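Local coordinates for protein plasma serine protease inhibitor (Homo sapiens, PDB 3DY0) that inhibits serine proteases as a heparin-dependent serpin, trapping them irreversibly after they cut its reactive centre loop, at residues 15-20 with 281-285; 41-45 with 112-117; 86-90 with 224-228; 119-123 with 135-139; 147-152 with 312-318. All coordinates share one frame; numbering follows the deposited sequence.

In the fold
All five contacts lie within a single serpin domain. Along the chain, interaction 1 opens first and closes late, spanning interactions 2, 3 and 4 and crossing interaction 5. Interactions 2 and 4, about 16 Å apart centre to centre, are joined where helix 107-117 runs into strand 120-123. Interactions 4 and 5, also about 16 Å between centres, set helix 129-143 and the linker behind it against strands of the large sheet, which in this cleaved form includes strand 323-335, the inserted reactive centre loop. Interactions 1 and 2 are helix contacts, and interaction 3, centred about 30 Å from the centre of interaction 1 and across the middle of the chain, joins two loops at strand ends.

Interaction 1: residues 15-20 with 281-285; sequences DLYRAL and VLPSL
Val281 swings CG1 trans to its own backbone N (chi1 -177°), and Leu16 carries CG in the same sense (chi1 177°). Those two choices bring Leu16 CD1 to 3.7 Å from Val281 CG1, the side chains crossing at about a right angle. The CG1 methyl also rests on Ala19 CB, again at 3.7 Å, so one branch of the valine is shared by two residues a helical turn apart. Its other branch, CG2, comes up to Leu20 CD2 at 3.9 Å.

One turn back along the helix, Leu285 takes over. Its fork straddles the backbone between Asp15 and Leu16: CD1 lies 3.9 Å from Asp15 O, while CD2 lies 4.0 Å from Leu16 N and also reaches Leu16 CB. The body of the leucine, Leu285 CG, rests 4.0 Å from Asp15 CB. The side chains meet only through carbon, partly against the helix backbone, and no hydrogen bond crosses. Of the Asp15 side chain, the methylene is what touches. Its carboxylate is turned to its own segment and the residues just before the helix: OD2 takes Arg18 NH2 at 2.9 Å in the guanidinium plane as a salt bridge, and OD1 is held by the backbone N of Asp11.

The other terminal nitrogen, Arg18 NH1, reaches the carbonyls of Glu243 and Leu246, tying helix 12-23 to the end of helix 239-245. Leu16 and Leu20 also pack on Phe31 of strand 29-31. The short 3-10 turn 282-284, in the loop between strands 259-277 and 307-319, packs against another side of the helix, with Leu282 dipping toward Ile287 and Phe291.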
# COMPACT_ATOMS: atom_id res chain seq x y z
N ASP A 15 -5.39 8.03 7.60
CA ASP A 15 -5.59 9.42 7.20
C ASP A 15 -5.34 9.43 5.69
O ASP A 15 -6.00 10.15 4.94
CB ASP A 15 -4.61 10.34 7.92
CG ASP A 15 -5.01 10.61 9.36
OD1 ASP A 15 -4.22 11.25 10.08
OD2 ASP A 15 -6.12 10.20 9.77
N LEU A 16 -4.39 8.62 5.24
CA LEU A 16 -4.10 8.55 3.80
C LEU A 16 -5.29 7.91 3.09
O LEU A 16 -5.73 8.40 2.05
CB LEU A 16 -2.83 7.73 3.53
CG LEU A 16 -2.47 7.54 2.05
CD1 LEU A 16 -2.45 8.89 1.33
CD2 LEU A 16 -1.12 6.85 1.94
N TYR A 17 -5.81 6.83 3.65
CA TYR A 17 -6.96 6.17 3.05
C TYR A 17 -8.09 7.17 2.85
O TYR A 17 -8.67 7.27 1.77
CB TYR A 17 -7.47 5.03 3.93
CG TYR A 17 -8.78 4.47 3.41
CD1 TYR A 17 -8.79 3.45 2.45
CD2 TYR A 17 -9.99 5.04 3.79
CE1 TYR A 17 -10.00 3.03 1.87
CE2 TYR A 17 -11.19 4.63 3.22
CZ TYR A 17 -11.19 3.63 2.26
OH TYR A 17 -12.38 3.26 1.67
N ARG A 18 -8.42 7.91 3.91
CA ARG A 18 -9.50 8.88 3.83
C ARG A 18 -9.25 9.99 2.81
O ARG A 18 -10.19 10.43 2.14
CB ARG A 18 -9.78 9.47 5.22
CG ARG A 18 -10.59 8.54 6.12
CD ARG A 18 -10.91 9.19 7.47
NE ARG A 18 -9.75 9.21 8.35
CZ ARG A 18 -9.41 8.22 9.17
NH1 ARG A 18 -10.15 7.12 9.22
NH2 ARG A 18 -8.32 8.32 9.92
N ALA A 19 -8.00 10.43 2.68
CA ALA A 19 -7.68 11.47 1.70
C ALA A 19 -7.95 10.94 0.29
O ALA A 19 -8.52 11.64 -0.55
CB ALA A 19 -6.21 11.88 1.84
N LEU A 20 -7.53 9.70 0.04
CA LEU A 20 -7.74 9.08 -1.26
C LEU A 20 -9.23 8.88 -1.54
O LEU A 20 -9.71 9.17 -2.64
CB LEU A 20 -7.01 7.74 -1.33
CG LEU A 20 -5.49 7.82 -1.25
CD1 LEU A 20 -4.91 6.40 -1.33
CD2 LEU A 20 -4.95 8.69 -2.38
N VAL A 281 -1.63 14.45 -2.70
CA VAL A 281 -2.38 13.94 -1.56
C VAL A 281 -1.71 14.11 -0.20
O VAL A 281 -2.36 14.51 0.77
CB VAL A 281 -2.66 12.42 -1.76
CG1 VAL A 281 -3.50 11.89 -0.61
CG2 VAL A 281 -3.35 12.19 -3.10
N LEU A 282 -0.42 13.82 -0.13
CA LEU A 282 0.30 13.91 1.14
C LEU A 282 0.21 15.25 1.88
O LEU A 282 0.30 15.29 3.11
CB LEU A 282 1.75 13.48 0.94
CG LEU A 282 1.83 11.97 0.65
CD1 LEU A 282 3.24 11.59 0.26
CD2 LEU A 282 1.39 11.19 1.88
N PRO A 283 0.04 16.37 1.15
CA PRO A 283 -0.06 17.62 1.90
C PRO A 283 -1.24 17.57 2.88
O PRO A 283 -1.28 18.31 3.86
CB PRO A 283 -0.25 18.66 0.80
CG PRO A 283 0.61 18.11 -0.30
CD PRO A 283 0.26 16.63 -0.28
N SER A 284 -2.20 16.68 2.61
CA SER A 284 -3.37 16.52 3.47
C SER A 284 -2.97 15.91 4.80
O SER A 284 -3.72 15.98 5.78
CB SER A 284 -4.42 15.64 2.80
OG SER A 284 -4.99 16.29 1.68
N LEU A 285 -1.80 15.29 4.83
CA LEU A 285 -1.27 14.68 6.05
C LEU A 285 -0.16 15.56 6.61
O LEU A 285 0.61 15.14 7.48
CB LEU A 285 -0.72 13.28 5.76
CG LEU A 285 -1.75 12.14 5.75
CD1 LEU A 285 -2.72 12.32 4.60
CD2 LEU A 285 -1.02 10.81 5.64

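Interaction 2: residues 41-45 with 112-117; sequences AMLSL and AMKTLY
Ala41 opens the contact by setting CB 3.3 Å from Tyr117 OH, a hydroxyl whose hydrogen bond is made to His72 ND1 on helix 65-81. Next comes Met42, which lays its chain over the tyrosine: CG stands 3.5 Å from the centroid of the Tyr117 ring and 14° off the normal, a CH-pi contact over one face. A bend at chi3 (-63°) turns the methyl back, while SD stands oblique to the ring, 4.4 Å from its centroid, as a Met-aromatic contact. The same sulfur meets Met113 CE at 3.7 Å, and Met42 CB meets Met113 SD at 3.7 Å, the two methionines crossing at about a right angle. Leu45 then goes in as a knob among Ala112, Met113, Leu116 and Tyr117, with CD1 3.8 Å from Tyr117 CE1 and CD2 4.1 Å from Leu116 CD1. The short segments run roughly antiparallel, 145° between their directions. Met42 and Met113 also touch Asn95 and Leu97, so the helix pair packs against strand 90-99. With no hydrogen bond crossing, cohesion probably comes from burial of apolar surface and dispersion: polarisable sulfur against sulfur-bound methyl and pi cloud, while the lone phenol oxygen is satisfied from a third helix.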
# COMPACT_ATOMS: atom_id res chain seq x y z
N ALA A 41 9.89 6.93 4.90
CA ALA A 41 10.95 6.74 5.89
C ALA A 41 12.32 6.90 5.21
O ALA A 41 13.22 7.54 5.76
CB ALA A 41 10.84 5.36 6.51
N MET A 42 12.48 6.33 4.02
CA MET A 42 13.74 6.46 3.30
C MET A 42 13.96 7.92 2.93
O MET A 42 15.08 8.44 3.02
CB MET A 42 13.72 5.59 2.04
CG MET A 42 13.75 4.10 2.33
SD MET A 42 13.95 3.08 0.86
CE MET A 42 12.44 3.49 -0.05
N LEU A 43 12.90 8.58 2.50
CA LEU A 43 12.99 9.99 2.12
C LEU A 43 13.46 10.83 3.30
O LEU A 43 14.25 11.76 3.13
CB LEU A 43 11.62 10.48 1.62
CG LEU A 43 11.51 11.94 1.16
CD1 LEU A 43 12.52 12.21 0.04
CD2 LEU A 43 10.10 12.21 0.68
N SER A 44 13.01 10.50 4.51
CA SER A 44 13.40 11.25 5.70
C SER A 44 14.90 11.15 5.99
O SER A 44 15.46 12.02 6.65
CB SER A 44 12.60 10.81 6.93
OG SER A 44 13.08 9.59 7.48
N LEU A 45 15.54 10.10 5.49
CA LEU A 45 16.97 9.92 5.73
C LEU A 45 17.79 11.10 5.22
O LEU A 45 18.82 11.45 5.81
CB LEU A 45 17.48 8.64 5.06
CG LEU A 45 17.05 7.31 5.70
CD1 LEU A 45 17.53 6.16 4.81
CD2 LEU A 45 17.64 7.19 7.11
N ALA A 112 23.25 4.76 4.39
CA ALA A 112 22.06 4.48 5.20
C ALA A 112 21.06 3.68 4.38
O ALA A 112 20.43 2.74 4.89
CB ALA A 112 21.43 5.79 5.67
N MET A 113 20.91 4.04 3.11
CA MET A 113 19.98 3.34 2.23
C MET A 113 20.38 1.89 2.04
O MET A 113 19.54 0.99 2.05
CB MET A 113 19.90 4.06 0.88
CG MET A 113 19.09 5.35 0.92
SD MET A 113 17.30 5.04 1.09
CE MET A 113 16.88 4.76 -0.61
N LYS A 114 21.68 1.64 1.87
CA LYS A 114 22.17 0.28 1.68
C LYS A 114 22.09 -0.55 2.95
O LYS A 114 21.68 -1.71 2.91
CB LYS A 114 23.61 0.31 1.16
CG LYS A 114 23.72 0.82 -0.28
CD LYS A 114 25.17 0.90 -0.76
CE LYS A 114 25.24 1.45 -2.19
NZ LYS A 114 26.65 1.62 -2.65
N THR A 115 22.45 0.05 4.08
CA THR A 115 22.45 -0.65 5.36
C THR A 115 21.07 -0.85 6.00
O THR A 115 20.74 -1.96 6.43
CB THR A 115 23.34 0.08 6.38
OG1 THR A 115 24.68 0.15 5.88
CG2 THR A 115 23.34 -0.66 7.72
N LEU A 116 20.29 0.22 6.06
CA LEU A 116 18.97 0.16 6.66
C LEU A 116 17.88 -0.37 5.74
O LEU A 116 17.00 -1.11 6.18
CB LEU A 116 18.57 1.54 7.17
CG LEU A 116 19.41 2.14 8.29
CD1 LEU A 116 19.01 3.59 8.51
CD2 LEU A 116 19.21 1.34 9.57
N TYR A 117 17.93 0.01 4.47
CA TYR A 117 16.88 -0.41 3.55
C TYR A 117 17.29 -1.38 2.44
O TYR A 117 16.50 -1.66 1.54
CB TYR A 117 16.20 0.84 2.97
CG TYR A 117 15.44 1.59 4.05
CD1 TYR A 117 16.07 2.56 4.84
CD2 TYR A 117 14.12 1.28 4.33
CE1 TYR A 117 15.40 3.18 5.89
CE2 TYR A 117 13.44 1.89 5.38
CZ TYR A 117 14.08 2.84 6.15
OH TYR A 117 13.41 3.40 7.21

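Interaction 3: residues 86-90 with 224-228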
# COMPACT_ATOMS: atom_id res chain seq x y z
N ARG A 86 9.43 -17.26 3.22
CA ARG A 86 8.14 -17.25 3.91
C ARG A 86 7.66 -18.68 4.08
O ARG A 86 8.12 -19.58 3.38
CB ARG A 86 7.10 -16.46 3.11
CG ARG A 86 7.33 -14.95 3.03
CD ARG A 86 7.46 -14.32 4.41
NE ARG A 86 8.78 -14.54 4.98
CZ ARG A 86 9.13 -14.22 6.22
NH1 ARG A 86 8.25 -13.66 7.04
NH2 ARG A 86 10.36 -14.46 6.65
N ASP A 87 6.75 -18.89 5.02
CA ASP A 87 6.22 -20.23 5.26
C ASP A 87 4.80 -20.39 4.72
O ASP A 87 3.83 -20.02 5.39
CB ASP A 87 6.24 -20.53 6.77
CG ASP A 87 5.60 -21.86 7.11
OD1 ASP A 87 6.03 -22.89 6.54
OD2 ASP A 87 4.67 -21.88 7.94
N GLY A 88 4.69 -20.92 3.51
CA GLY A 88 3.37 -21.13 2.93
C GLY A 88 2.95 -20.18 1.83
O GLY A 88 1.98 -20.45 1.12
N PHE A 89 3.66 -19.07 1.66
CA PHE A 89 3.31 -18.11 0.63
C PHE A 89 4.51 -17.29 0.17
O PHE A 89 5.66 -17.65 0.41
CB PHE A 89 2.21 -17.18 1.14
CG PHE A 89 2.62 -16.31 2.30
CD1 PHE A 89 2.68 -14.93 2.16
CD2 PHE A 89 2.95 -16.88 3.53
CE1 PHE A 89 3.05 -14.12 3.23
CE2 PHE A 89 3.33 -16.08 4.60
CZ PHE A 89 3.38 -14.69 4.45
N GLN A 90 4.23 -16.17 -0.50
CA GLN A 90 5.30 -15.33 -1.01
C GLN A 90 5.10 -13.86 -0.67
O GLN A 90 4.02 -13.31 -0.87
CB GLN A 90 5.42 -15.50 -2.52
CG GLN A 90 6.61 -14.78 -3.15
CD GLN A 90 6.77 -15.11 -4.63
OE1 GLN A 90 7.69 -14.62 -5.29
NE2 GLN A 90 5.88 -15.94 -5.16
N GLN A 224 -2.45 -19.29 3.39
CA GLN A 224 -1.51 -20.31 3.85
C GLN A 224 -0.40 -19.46 4.43
O GLN A 224 0.08 -18.53 3.78
CB GLN A 224 -0.98 -21.13 2.68
CG GLN A 224 -1.87 -22.30 2.29
CD GLN A 224 -1.21 -23.22 1.28
OE1 GLN A 224 -1.60 -24.37 1.14
NE2 GLN A 224 -0.21 -22.70 0.58
N GLY A 225 -0.00 -19.75 5.66
CA GLY A 225 1.04 -18.97 6.30
C GLY A 225 0.41 -18.07 7.35
O GLY A 225 -0.75 -18.27 7.72
N ASN A 226 1.15 -17.08 7.83
CA ASN A 226 0.65 -16.19 8.88
C ASN A 226 -0.25 -15.05 8.40
O ASN A 226 -0.95 -14.44 9.21
CB ASN A 226 1.82 -15.61 9.67
CG ASN A 226 1.39 -15.03 11.01
OD1 ASN A 226 2.19 -14.39 11.71
ND2 ASN A 226 0.14 -15.26 11.39
N ALA A 227 -0.26 -14.76 7.10
CA ALA A 227 -1.08 -13.66 6.60
C ALA A 227 -2.57 -13.95 6.54
O ALA A 227 -2.99 -15.11 6.48
CB ALA A 227 -0.59 -13.24 5.21
N THR A 228 -3.38 -12.90 6.58
CA THR A 228 -4.82 -13.07 6.50
C THR A 228 -5.45 -11.88 5.79
O THR A 228 -4.87 -10.80 5.74
CB THR A 228 -5.48 -13.20 7.89
OG1 THR A 228 -6.88 -13.48 7.73
CG2 THR A 228 -5.34 -11.91 8.68
O HOH W 1 3.95 -17.81 7.52
O HOH W 2 0.33 -19.98 -0.63
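Gln224 NE2 gives the one direct hydrogen bond, to Gly88 O at 3.2 Å. It arrives in the carbonyl plane on a lone pair, though the N-H is bent to 142°. A water lies beside the same two atoms, its bond to NE2 weak. A second water bridges the backbones, donating to Asp87 O at 3.1 Å and accepting from Asn226 N at 2.9 Å. Between these bridges the backbones pass close: Gly225 CA sits 3.1 Å from Asp87 O, where a CB would collide with that oxygen and the Phe89 ring, and its phi is positive (106°).

Phe89 packs against segment 224-228. Its chi1 of 64° puts CG between backbone N and carbonyl carbon, which lets CD2 come within 3.3 Å of Gln224 O and CE1 within 4.2 Å of Ala227 CB. Arg86 CB stands over one face, toward the rim. Asn226, an N-glycosylation site carrying no sugar here, leads its side chain away.

Loop 86-90 leads into strand 90-99, and loop 224-228 joins strands 216-222 and 228-234. Both meet the end of strand 159-172, Gln90 bonding to Lys170 and Gln224 to Lys172 through the backbone, while Thr228 pairs with the bound peptide chain.

Interaction 4: residues 119-123 with 135-139; sequences ADTFP and QINDY
Phe122 turns its ring edge toward the face of Tyr139, an offset edge-to-face pair with centroids 5.7 Å apart and planes at 61°. The nearest atoms are Phe122 CE2 and Tyr139 CE1 at 3.9 Å, and the two side chains cross at about a right angle. Tyr139 gets there by extending CG away from its backbone N (chi1 172°), so that the ring projects off the helix and its hydroxyl reaches past Phe122 to the helix-facing residue two places before it in the strand.

That residue is Asp120. Tyr139 OH donates to Asp120 OD1 at 3.1 Å. The oxygen lies at the edge of the phenol, near the ring plane, yet the hydroxyl meets the carboxylate from above its plane, the two flat groups being 78° apart.

In serpin terms, helix 129-143 is helix F, which lies across the main sheet, and strand 120-123 is the short edge strand of that sheet, paired in parallel with strand 90-99. Phe98 of that neighbouring strand meets both aromatic rings, standing edge-to-face with Tyr139.

A turn earlier on the helix, Gln135 reaches for the end of the strand with an extended chain. NE2 donates to Pro123 O at 3.1 Å in a nearly straight bond that keeps the acceptor in the amide plane, although the donor itself is tilted out of the proline carbonyl plane. The amide rotation is set from both ends: while NE2 holds Pro123 O, OE1 is bonded to Thr124 OG1, the next residue along the chain.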
# COMPACT_ATOMS: atom_id res chain seq x y z
N ALA A 119 18.93 -1.10 -0.05
CA ALA A 119 18.68 -0.51 -1.36
C ALA A 119 19.70 -0.85 -2.43
O ALA A 119 20.90 -0.89 -2.18
CB ALA A 119 18.56 1.00 -1.23
N ASP A 120 19.19 -1.11 -3.63
CA ASP A 120 20.01 -1.40 -4.79
C ASP A 120 20.34 -0.03 -5.37
O ASP A 120 19.53 0.89 -5.28
CB ASP A 120 19.22 -2.21 -5.82
CG ASP A 120 18.81 -3.59 -5.31
OD1 ASP A 120 17.96 -4.24 -5.97
OD2 ASP A 120 19.33 -4.03 -4.26
N THR A 121 21.53 0.11 -5.94
CA THR A 121 21.95 1.38 -6.53
C THR A 121 22.31 1.17 -8.00
O THR A 121 23.23 0.42 -8.31
CB THR A 121 23.16 1.98 -5.78
OG1 THR A 121 22.72 2.51 -4.52
CG2 THR A 121 23.82 3.08 -6.59
N PHE A 122 21.59 1.85 -8.89
CA PHE A 122 21.84 1.72 -10.31
C PHE A 122 22.02 3.05 -11.03
O PHE A 122 21.29 4.01 -10.80
CB PHE A 122 20.68 0.97 -10.97
CG PHE A 122 20.33 -0.33 -10.30
CD1 PHE A 122 21.26 -1.36 -10.24
CD2 PHE A 122 19.08 -0.51 -9.72
CE1 PHE A 122 20.93 -2.57 -9.61
CE2 PHE A 122 18.75 -1.71 -9.10
CZ PHE A 122 19.68 -2.74 -9.04
N PRO A 123 23.03 3.12 -11.92
CA PRO A 123 23.28 4.35 -12.68
C PRO A 123 22.18 4.49 -13.73
O PRO A 123 21.75 3.50 -14.30
CB PRO A 123 24.65 4.08 -13.31
CG PRO A 123 25.30 3.15 -12.32
CD PRO A 123 24.17 2.20 -12.00
N GLN A 135 14.22 1.29 -18.29
CA GLN A 135 15.08 0.68 -17.28
C GLN A 135 14.35 0.50 -15.95
O GLN A 135 14.32 -0.59 -15.38
CB GLN A 135 16.33 1.54 -17.07
CG GLN A 135 17.15 1.15 -15.85
CD GLN A 135 18.31 2.09 -15.60
OE1 GLN A 135 18.26 3.27 -15.95
NE2 GLN A 135 19.36 1.58 -14.97
N ILE A 136 13.75 1.58 -15.47
CA ILE A 136 13.04 1.54 -14.19
C ILE A 136 11.75 0.74 -14.25
O ILE A 136 11.47 -0.05 -13.34
CB ILE A 136 12.78 2.96 -13.67
CG1 ILE A 136 14.12 3.68 -13.48
CG2 ILE A 136 12.02 2.91 -12.34
CD1 ILE A 136 14.00 5.16 -13.16
N ASN A 137 10.95 0.93 -15.30
CA ASN A 137 9.70 0.19 -15.41
C ASN A 137 9.96 -1.31 -15.56
O ASN A 137 9.19 -2.12 -15.03
CB ASN A 137 8.86 0.69 -16.59
CG ASN A 137 8.22 2.04 -16.31
OD1 ASN A 137 8.07 2.44 -15.16
ND2 ASN A 137 7.81 2.73 -17.37
N ASP A 138 11.02 -1.68 -16.27
CA ASP A 138 11.34 -3.10 -16.43
C ASP A 138 11.75 -3.69 -15.08
O ASP A 138 11.42 -4.83 -14.78
CB ASP A 138 12.49 -3.30 -17.43
CG ASP A 138 12.04 -3.16 -18.87
OD1 ASP A 138 10.82 -3.19 -19.14
OD2 ASP A 138 12.93 -3.03 -19.75
N TYR A 139 12.47 -2.90 -14.29
CA TYR A 139 12.91 -3.34 -12.97
C TYR A 139 11.70 -3.57 -12.08
O TYR A 139 11.60 -4.61 -11.42
CB TYR A 139 13.82 -2.29 -12.32
CG TYR A 139 14.17 -2.58 -10.87
CD1 TYR A 139 15.15 -3.50 -10.54
CD2 TYR A 139 13.50 -1.92 -9.84
CE1 TYR A 139 15.47 -3.77 -9.20
CE2 TYR A 139 13.82 -2.17 -8.50
CZ TYR A 139 14.80 -3.10 -8.19
OH TYR A 139 15.11 -3.34 -6.87

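Interaction 5: residues 147-152 with 312-318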
# COMPACT_ATOMS: atom_id res chain seq x y z
N LYS A 147 3.17 -7.70 -12.38
CA LYS A 147 1.93 -7.10 -11.91
C LYS A 147 1.90 -5.57 -11.99
O LYS A 147 0.85 -4.99 -12.23
CB LYS A 147 1.63 -7.55 -10.48
CG LYS A 147 1.43 -9.06 -10.34
CD LYS A 147 0.32 -9.58 -11.26
CE LYS A 147 0.11 -11.08 -11.07
NZ LYS A 147 -0.92 -11.63 -12.00
N ILE A 148 3.05 -4.92 -11.78
CA ILE A 148 3.09 -3.46 -11.87
C ILE A 148 3.85 -3.10 -13.14
O ILE A 148 5.08 -3.15 -13.19
CB ILE A 148 3.80 -2.82 -10.65
CG1 ILE A 148 3.08 -3.20 -9.35
CG2 ILE A 148 3.81 -1.30 -10.80
CD1 ILE A 148 1.65 -2.68 -9.25
N VAL A 149 3.10 -2.74 -14.17
CA VAL A 149 3.70 -2.37 -15.45
C VAL A 149 3.56 -0.88 -15.71
O VAL A 149 2.56 -0.26 -15.34
CB VAL A 149 3.03 -3.15 -16.61
CG1 VAL A 149 3.21 -4.64 -16.40
CG2 VAL A 149 1.56 -2.79 -16.71
N ASP A 150 4.58 -0.31 -16.34
CA ASP A 150 4.60 1.12 -16.66
C ASP A 150 4.36 2.04 -15.46
O ASP A 150 3.54 2.95 -15.52
CB ASP A 150 3.56 1.41 -17.75
CG ASP A 150 3.90 0.76 -19.07
OD1 ASP A 150 3.04 0.75 -19.97
OD2 ASP A 150 5.04 0.26 -19.22
N LEU A 151 5.08 1.81 -14.37
CA LEU A 151 4.93 2.65 -13.19
C LEU A 151 5.12 4.11 -13.59
O LEU A 151 4.34 4.99 -13.21
CB LEU A 151 5.97 2.29 -12.12
CG LEU A 151 5.97 3.22 -10.90
CD1 LEU A 151 4.67 3.04 -10.11
CD2 LEU A 151 7.17 2.90 -10.02
N LEU A 152 6.17 4.36 -14.37
CA LEU A 152 6.50 5.70 -14.83
C LEU A 152 5.96 5.99 -16.23
O LEU A 152 6.13 5.19 -17.15
CB LEU A 152 8.02 5.89 -14.84
CG LEU A 152 8.75 5.65 -13.52
CD1 LEU A 152 10.26 5.72 -13.75
CD2 LEU A 152 8.32 6.68 -12.49
N VAL A 312 4.78 8.80 -7.26
CA VAL A 312 3.75 7.98 -7.89
C VAL A 312 3.60 6.62 -7.22
O VAL A 312 4.59 5.99 -6.84
CB VAL A 312 4.06 7.78 -9.39
CG1 VAL A 312 4.10 9.13 -10.10
CG2 VAL A 312 5.38 7.06 -9.57
N HIS A 313 2.36 6.17 -7.07
CA HIS A 313 2.07 4.89 -6.45
C HIS A 313 1.11 4.12 -7.35
O HIS A 313 0.15 4.69 -7.87
CB HIS A 313 1.42 5.07 -5.07
CG HIS A 313 1.23 3.79 -4.31
ND1 HIS A 313 2.28 3.11 -3.73
CD2 HIS A 313 0.12 3.06 -4.05
CE1 HIS A 313 1.83 2.02 -3.14
NE2 HIS A 313 0.52 1.96 -3.32
N LYS A 314 1.37 2.83 -7.53
CA LYS A 314 0.50 1.98 -8.33
C LYS A 314 0.38 0.69 -7.54
O LYS A 314 1.38 0.14 -7.09
CB LYS A 314 1.11 1.69 -9.70
CG LYS A 314 0.28 0.75 -10.57
CD LYS A 314 -1.06 1.35 -10.92
CE LYS A 314 -1.87 0.43 -11.83
NZ LYS A 314 -1.14 0.15 -13.10
N ALA A 315 -0.85 0.22 -7.36
CA ALA A 315 -1.10 -1.00 -6.61
C ALA A 315 -2.22 -1.79 -7.29
O ALA A 315 -3.18 -1.21 -7.80
CB ALA A 315 -1.50 -0.66 -5.19
N VAL A 316 -2.08 -3.11 -7.31
CA VAL A 316 -3.08 -3.97 -7.94
C VAL A 316 -3.34 -5.19 -7.07
O VAL A 316 -2.48 -5.61 -6.30
CB VAL A 316 -2.62 -4.46 -9.34
CG1 VAL A 316 -2.29 -3.28 -10.24
CG2 VAL A 316 -1.43 -5.39 -9.21
N VAL A 317 -4.55 -5.74 -7.19
CA VAL A 317 -4.90 -6.94 -6.44
C VAL A 317 -5.84 -7.81 -7.26
O VAL A 317 -6.68 -7.31 -8.01
CB VAL A 317 -5.58 -6.60 -5.08
CG1 VAL A 317 -6.92 -5.91 -5.31
CG2 VAL A 317 -5.77 -7.89 -4.27
N GLU A 318 -5.66 -9.12 -7.13
CA GLU A 318 -6.49 -10.11 -7.81
C GLU A 318 -6.94 -11.08 -6.73
O GLU A 318 -6.11 -11.65 -6.02
CB GLU A 318 -5.68 -10.88 -8.85
CG GLU A 318 -5.03 -10.02 -9.91
CD GLU A 318 -4.05 -10.80 -10.77
OE1 GLU A 318 -3.43 -10.19 -11.67
OE2 GLU A 318 -3.89 -12.02 -10.54
O HOH W 3 0.14 -2.67 -13.59
O HOH W 4 -1.31 -13.98 -10.88
O HOH W 5 1.12 1.71 -14.06
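The linker 147-152 runs back over strand 312-318 with the two end-to-end directions 165° apart, Lys147 above Val316 and Leu151 above Lys314, their CA atoms 7.1 Å and 6.6 Å apart. This is the serpin linker that returns from helix F (helix 129-143) across the main sheet, here sitting on the strand next to the inserted reactive centre loop, strand 323-335. Every second strand residue, from Val312 to Glu318, points up into it.

Leu151 comes down with CG 4.1 Å from Val312 CG2, and its CD1 lies 3.8 Å from Lys314 CB. Ile148 slides past Lys314 in the opposite sense, its CD1 touching both Lys314 CG and Val316 CG2. The aliphatic part of Lys314 thus lies against both the isoleucine and the leucine. Bends at chi2 and chi4 (-59°) carry its NZ up to the linker backbone, which it meets through water: one molecule takes NZ and Val149 N and donates to Lys147 O, while another takes NZ and donates to Val149 O.

At the far end Lys147 crosses Glu318 at about a right angle, in a salt bridge. Arg325 also holds Glu318 OE2, so that carboxylate ties linker, strand and inserted loop together. Lys147 NZ meets Glu318 OE1 at 2.9 Å on its syn side, tilted 27° out of the carboxylate plane, and a water 2.6 Å from NZ donates on to Glu318 OE2.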